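Local coordinates for protein histidinol dehydrogenase (Elizabethkingia anophelis NUHP1, PDB 6AN0) that probably catalyses the final step of L-histidine biosynthesis, the two successive NAD(+)-dependent oxidations of L-histidinol to L-histidine, with a zinc cofactor, at residues A[40-45]-A[221-226]; A[198-203]-A[225-230]. All blocks are in the same frame, centred on the assembly; numbering follows the deposited sequence.

Interaction 1 (A[40-45]-A[221-226]); sequences TVFEDI and TAAKQI. With EDO (1,2-ethanediol), chain E.
Phe42 reaches from helix 35-48 to Ala223 and Ile226 of helix 218-227, a helix-helix contact in the Rossmann-like domain built on the mixed sheet of this ALDH-like fold. The tight part is a single ring meeting two residues one helical turn apart. Phe42 CB aims at helix 218-227, and a chi1 of -77°, with CG anti to the carbonyl carbon, carries the ring on in that direction across a backbone gap of 8.7 Å between the CA atoms of Phe42 and Ala223. Phe42 CZ comes to 3.6 Å from the carbonyl O of Ala223, which sits at the ring edge near its plane, and the same CZ is 4.1 Å from Ala223 CB. Next to it, Phe42 CE1 packs at a slant against the CG2 branch of Ile226 at 3.9 Å; no hydrogen bond joins the helices. Ile193 of helix 192-201 closes the buried side by touching both Phe42 and Ala223. The Phe42 side chain is about 7 Å from that of Gln194, predicted to bind NAD(+), near the probable cofactor site without being part of it. Lys224 is buried but points away, its NZ held by Asp235 and Gly214 O. The looser periphery is polar: Thr40 is exposed, Asp44 OD2 bonds Tyr56 OH, and Thr221 OG1, also bonded to Asn217 O one turn earlier, accepts from O2 of a 1,2-ethanediol at 2.9 Å.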
loop_
_atom_site.group_PDB
_atom_site.type_symbol
_atom_site.label_atom_id
_atom_site.label_comp_id
_atom_site.label_asym_id
_atom_site.label_seq_id
_atom_site.Cartn_x
_atom_site.Cartn_y
_atom_site.Cartn_z
ATOM N N THR A 40 -22.476 12.970 2.973
ATOM C CA THR A 40 -23.716 13.411 2.332
ATOM C C THR A 40 -23.648 13.234 0.815
ATOM O O THR A 40 -24.604 12.746 0.199
ATOM C CB THR A 40 -24.010 14.866 2.689
ATOM O OG1 THR A 40 -24.205 14.973 4.102
ATOM C CG2 THR A 40 -25.274 15.362 1.982
ATOM N N VAL A 41 -22.531 13.629 0.194
ATOM C CA VAL A 41 -22.390 13.423 -1.249
ATOM C C VAL A 41 -22.421 11.937 -1.579
ATOM O O VAL A 41 -23.065 11.511 -2.548
ATOM C CB VAL A 41 -21.093 14.073 -1.769
ATOM C CG1 VAL A 41 -20.958 13.845 -3.284
ATOM C CG2 VAL A 41 -21.070 15.559 -1.446
ATOM N N PHE A 42 -21.710 11.128 -0.792
ATOM C CA PHE A 42 -21.693 9.685 -1.029
ATOM C C PHE A 42 -23.100 9.088 -0.941
ATOM O O PHE A 42 -23.459 8.209 -1.736
ATOM C CB PHE A 42 -20.748 8.998 -0.029
ATOM C CG PHE A 42 -19.267 9.141 -0.365
ATOM C CD1 PHE A 42 -18.317 8.445 0.367
ATOM C CD2 PHE A 42 -18.832 9.963 -1.405
ATOM C CE1 PHE A 42 -16.957 8.563 0.077
ATOM C CE2 PHE A 42 -17.480 10.083 -1.710
ATOM C CZ PHE A 42 -16.533 9.367 -0.963
ATOM N N GLU A 43 -23.906 9.541 0.028
ATOM C CA GLU A 43 -25.281 9.056 0.135
ATOM C C GLU A 43 -26.086 9.411 -1.113
ATOM O O GLU A 43 -26.849 8.582 -1.627
ATOM C CB GLU A 43 -25.945 9.641 1.384
ATOM N N ASP A 44 -25.919 10.642 -1.614
ATOM C CA ASP A 44 -26.577 11.053 -2.851
ATOM C C ASP A 44 -26.115 10.211 -4.038
ATOM O O ASP A 44 -26.928 9.836 -4.894
ATOM C CB ASP A 44 -26.310 12.537 -3.113
ATOM C CG ASP A 44 -27.113 13.461 -2.200
ATOM O OD1 ASP A 44 -28.152 13.028 -1.664
ATOM O OD2 ASP A 44 -26.707 14.632 -2.028
ATOM N N ILE A 45 -24.812 9.908 -4.124
ATOM C CA ILE A 45 -24.327 9.069 -5.224
ATOM C C ILE A 45 -24.916 7.668 -5.117
ATOM O O ILE A 45 -25.309 7.063 -6.118
ATOM C CB ILE A 45 -22.781 9.018 -5.239
ATOM C CG1 ILE A 45 -22.178 10.358 -5.670
ATOM C CG2 ILE A 45 -22.265 7.852 -6.135
ATOM C CD1 ILE A 45 -22.401 10.722 -7.146
ATOM N N THR A 221 -9.269 15.012 -1.443
ATOM C CA THR A 221 -8.423 14.278 -0.510
ATOM C C THR A 221 -9.252 13.619 0.588
ATOM O O THR A 221 -9.046 12.444 0.918
ATOM C CB THR A 221 -7.375 15.229 0.089
ATOM O OG1 THR A 221 -6.496 15.688 -0.948
ATOM C CG2 THR A 221 -6.545 14.524 1.163
ATOM N N ALA A 222 -10.189 14.371 1.176
ATOM C CA ALA A 222 -11.043 13.810 2.221
ATOM C C ALA A 222 -11.940 12.715 1.656
ATOM O O ALA A 222 -12.185 11.695 2.314
ATOM C CB ALA A 222 -11.877 14.916 2.875
ATOM N N ALA A 223 -12.422 12.899 0.425
ATOM C CA ALA A 223 -13.297 11.896 -0.168
ATOM C C ALA A 223 -12.552 10.590 -0.384
ATOM O O ALA A 223 -13.087 9.513 -0.100
ATOM C CB ALA A 223 -13.882 12.402 -1.489
ATOM N N LYS A 224 -11.310 10.664 -0.876
ATOM C CA LYS A 224 -10.520 9.451 -1.061
ATOM C C LYS A 224 -10.249 8.772 0.274
ATOM O O LYS A 224 -10.295 7.536 0.375
ATOM C CB LYS A 224 -9.206 9.785 -1.773
ATOM C CG LYS A 224 -9.363 10.060 -3.267
ATOM C CD LYS A 224 -8.056 10.572 -3.883
ATOM C CE LYS A 224 -6.985 9.485 -3.908
ATOM N NZ LYS A 224 -5.685 10.007 -4.428
ATOM N N GLN A 225 -9.973 9.566 1.316
ATOM C CA GLN A 225 -9.722 8.993 2.636
ATOM C C GLN A 225 -10.950 8.255 3.155
ATOM O O GLN A 225 -10.843 7.134 3.669
ATOM C CB GLN A 225 -9.288 10.088 3.618
ATOM N N ILE A 226 -12.128 8.860 3.007
ATOM C CA ILE A 226 -13.349 8.247 3.516
ATOM C C ILE A 226 -13.796 7.086 2.633
ATOM O O ILE A 226 -14.340 6.091 3.139
ATOM C CB ILE A 226 -14.426 9.333 3.650
ATOM C CG1 ILE A 226 -14.059 10.249 4.818
ATOM C CG2 ILE A 226 -15.826 8.713 3.825
ATOM C CD1 ILE A 226 -14.895 11.506 4.917
HETATM C C1 EDO E . -3.521 19.539 0.725
HETATM O O1 EDO E . -4.611 20.474 0.761
HETATM C C2 EDO E . -3.759 18.539 -0.399
HETATM O O2 EDO E . -5.159 18.244 -0.462
#

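Interaction 2 (A[198-203]-A[225-230]); sequences AMTFGT and QIAQNF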
loop_
_atom_site.group_PDB
_atom_site.type_symbol
_atom_site.label_atom_id
_atom_site.label_comp_id
_atom_site.label_asym_id
_atom_site.label_seq_id
_atom_site.Cartn_x
_atom_site.Cartn_y
_atom_site.Cartn_z
ATOM N N ALA A 198 -18.606 8.425 -7.279
ATOM C CA ALA A 198 -19.002 7.628 -8.432
ATOM C C ALA A 198 -18.037 6.461 -8.651
ATOM O O ALA A 198 -18.465 5.339 -8.946
ATOM C CB ALA A 198 -19.086 8.515 -9.671
ATOM N N MET A 199 -16.738 6.694 -8.499
ATOM C CA MET A 199 -15.801 5.582 -8.660
ATOM C C MET A 199 -15.803 4.643 -7.465
ATOM O O MET A 199 -15.405 3.483 -7.601
ATOM C CB MET A 199 -14.390 6.107 -8.922
ATOM C CG MET A 199 -14.281 6.840 -10.274
ATOM S SD MET A 199 -12.595 7.354 -10.684
ATOM C CE MET A 199 -12.343 8.722 -9.553
ATOM N N THR A 200 -16.279 5.103 -6.311
ATOM C CA THR A 200 -16.333 4.256 -5.124
ATOM C C THR A 200 -17.553 3.345 -5.135
ATOM O O THR A 200 -17.446 2.156 -4.815
ATOM C CB THR A 200 -16.324 5.139 -3.874
ATOM O OG1 THR A 200 -15.081 5.846 -3.807
ATOM C CG2 THR A 200 -16.552 4.321 -2.589
ATOM N N PHE A 201 -18.717 3.868 -5.507
ATOM C CA PHE A 201 -19.940 3.079 -5.443
ATOM C C PHE A 201 -20.447 2.644 -6.807
ATOM O O PHE A 201 -21.221 1.684 -6.881
ATOM C CB PHE A 201 -21.051 3.862 -4.716
ATOM C CG PHE A 201 -20.665 4.288 -3.328
ATOM C CD1 PHE A 201 -20.729 3.389 -2.269
ATOM C CD2 PHE A 201 -20.194 5.575 -3.087
ATOM C CE1 PHE A 201 -20.348 3.768 -0.984
ATOM C CE2 PHE A 201 -19.806 5.960 -1.804
ATOM C CZ PHE A 201 -19.884 5.058 -0.755
ATOM N N GLY A 202 -20.014 3.303 -7.877
ATOM C CA GLY A 202 -20.520 3.009 -9.207
ATOM C C GLY A 202 -21.834 3.711 -9.482
ATOM O O GLY A 202 -22.613 3.951 -8.559
ATOM N N THR A 203 -22.082 4.068 -10.735
ATOM C CA THR A 203 -23.382 4.561 -11.177
ATOM C C THR A 203 -23.773 3.795 -12.431
ATOM O O THR A 203 -23.070 2.873 -12.860
ATOM C CB THR A 203 -23.364 6.070 -11.457
ATOM O OG1 THR A 203 -22.550 6.336 -12.608
ATOM C CG2 THR A 203 -22.817 6.852 -10.256
ATOM N N GLN A 225 -9.973 9.566 1.316
ATOM C CA GLN A 225 -9.722 8.993 2.636
ATOM C C GLN A 225 -10.950 8.255 3.155
ATOM O O GLN A 225 -10.843 7.134 3.669
ATOM C CB GLN A 225 -9.288 10.088 3.618
ATOM N N ILE A 226 -12.128 8.860 3.007
ATOM C CA ILE A 226 -13.349 8.247 3.516
ATOM C C ILE A 226 -13.796 7.086 2.633
ATOM O O ILE A 226 -14.340 6.091 3.139
ATOM C CB ILE A 226 -14.426 9.333 3.650
ATOM C CG1 ILE A 226 -14.059 10.249 4.818
ATOM C CG2 ILE A 226 -15.826 8.713 3.825
ATOM C CD1 ILE A 226 -14.895 11.506 4.917
ATOM N N ALA A 227 -13.550 7.177 1.320
ATOM C CA ALA A 227 -13.895 6.097 0.397
ATOM C C ALA A 227 -13.246 4.778 0.801
ATOM O O ALA A 227 -13.824 3.710 0.574
ATOM C CB ALA A 227 -13.471 6.463 -1.029
ATOM N N GLN A 228 -12.038 4.829 1.371
ATOM C CA GLN A 228 -11.405 3.614 1.894
ATOM C C GLN A 228 -12.333 2.804 2.791
ATOM O O GLN A 228 -12.288 1.569 2.791
ATOM C CB GLN A 228 -10.155 3.977 2.674
ATOM C CG GLN A 228 -8.945 4.227 1.837
ATOM C CD GLN A 228 -7.727 4.470 2.704
ATOM O OE1 GLN A 228 -6.760 3.716 2.660
ATOM N NE2 GLN A 228 -7.775 5.532 3.504
ATOM N N ASN A 229 -13.170 3.478 3.583
ATOM C CA ASN A 229 -14.031 2.768 4.515
ATOM C C ASN A 229 -15.176 2.042 3.826
ATOM O O ASN A 229 -15.914 1.308 4.492
ATOM C CB ASN A 229 -14.567 3.755 5.558
ATOM C CG ASN A 229 -13.460 4.587 6.179
ATOM O OD1 ASN A 229 -12.307 4.152 6.257
ATOM N ND2 ASN A 229 -13.797 5.792 6.608
ATOM N N PHE A 230 -15.356 2.236 2.523
ATOM C CA PHE A 230 -16.349 1.496 1.759
ATOM C C PHE A 230 -15.709 0.458 0.842
ATOM O O PHE A 230 -16.356 -0.038 -0.083
ATOM C CB PHE A 230 -17.234 2.465 0.980
ATOM C CG PHE A 230 -17.991 3.408 1.875
ATOM C CD1 PHE A 230 -19.181 3.010 2.460
ATOM C CD2 PHE A 230 -17.490 4.665 2.170
ATOM C CE1 PHE A 230 -19.874 3.862 3.309
ATOM C CE2 PHE A 230 -18.175 5.528 3.014
ATOM C CZ PHE A 230 -19.370 5.123 3.587
#
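Phe201 and Phe230 form a T-shaped (edge-to-face) pair where helix 192-201 meets helix 218-227 and the residues that follow it, two helices packed side by side on the mixed sheet of the Rossmann-like domain. The edge of Phe201 is directed at one face of Phe230, with the ring planes at 64° and the centroids 5.0 Å apart. Contact is made off the centre of that face: Phe201 CZ stands 3.6 Å from Phe230 CG, and the neighbouring Phe201 CE1 is 3.7 Å from Phe230 CD1. The CB of Phe201 does not itself aim at the other segment; a chi1 of -57°, which sets CG anti to the carbonyl carbon, swings the far end of the ring toward Phe230. Thr200 lies against Phe201 and the base of Phe230. Its CG2 methyl sits over the centre of one face of the Phe201 ring, 3.7 Å above the plane, and also packs against Phe230 CB at 4.1 Å. The hydroxyl of Thr200 faces the methyl of Ala227 but finds its polar partner in the carbonyl O of Ile196, one turn back on its own helix. Here the backbones come closest, with the CA atoms of Thr200 and Ala227 6.3 Å apart, and Val232 and Ile212 complete the apolar surroundings. Toward the solvent, Phe230 lies at the exposed end of the contact, and Gln228, on the side turned away, packs on Gln228 of the second subunit. The closest approach between the segments is Thr200 OG1 to Ala227 CB, 3.3 Å.

Interactions 1 and 2 share helix 218-227, including Gln225 and Ile226, and bring helices 35-48 and 192-201 against it, with centres about 7 Å apart. Interaction 1 is the more buried: a single ring spans widely separated helices. Interaction 2 runs from a buried threonine and alanine, where the helices lie close, to an exposed phenylalanine. Both are largely apolar and lack cross-segment hydrogen bonds, but the first sets one ring against aliphatic carbons and a backbone carbonyl, the second ring against ring. The two join directly, since Phe42 and Phe201 pair edge-to-face, with Phe42 CG 3.5 Å from Phe201 CE2, and Phe42 CD1 lies 3.9 Å from Phe230 CE2.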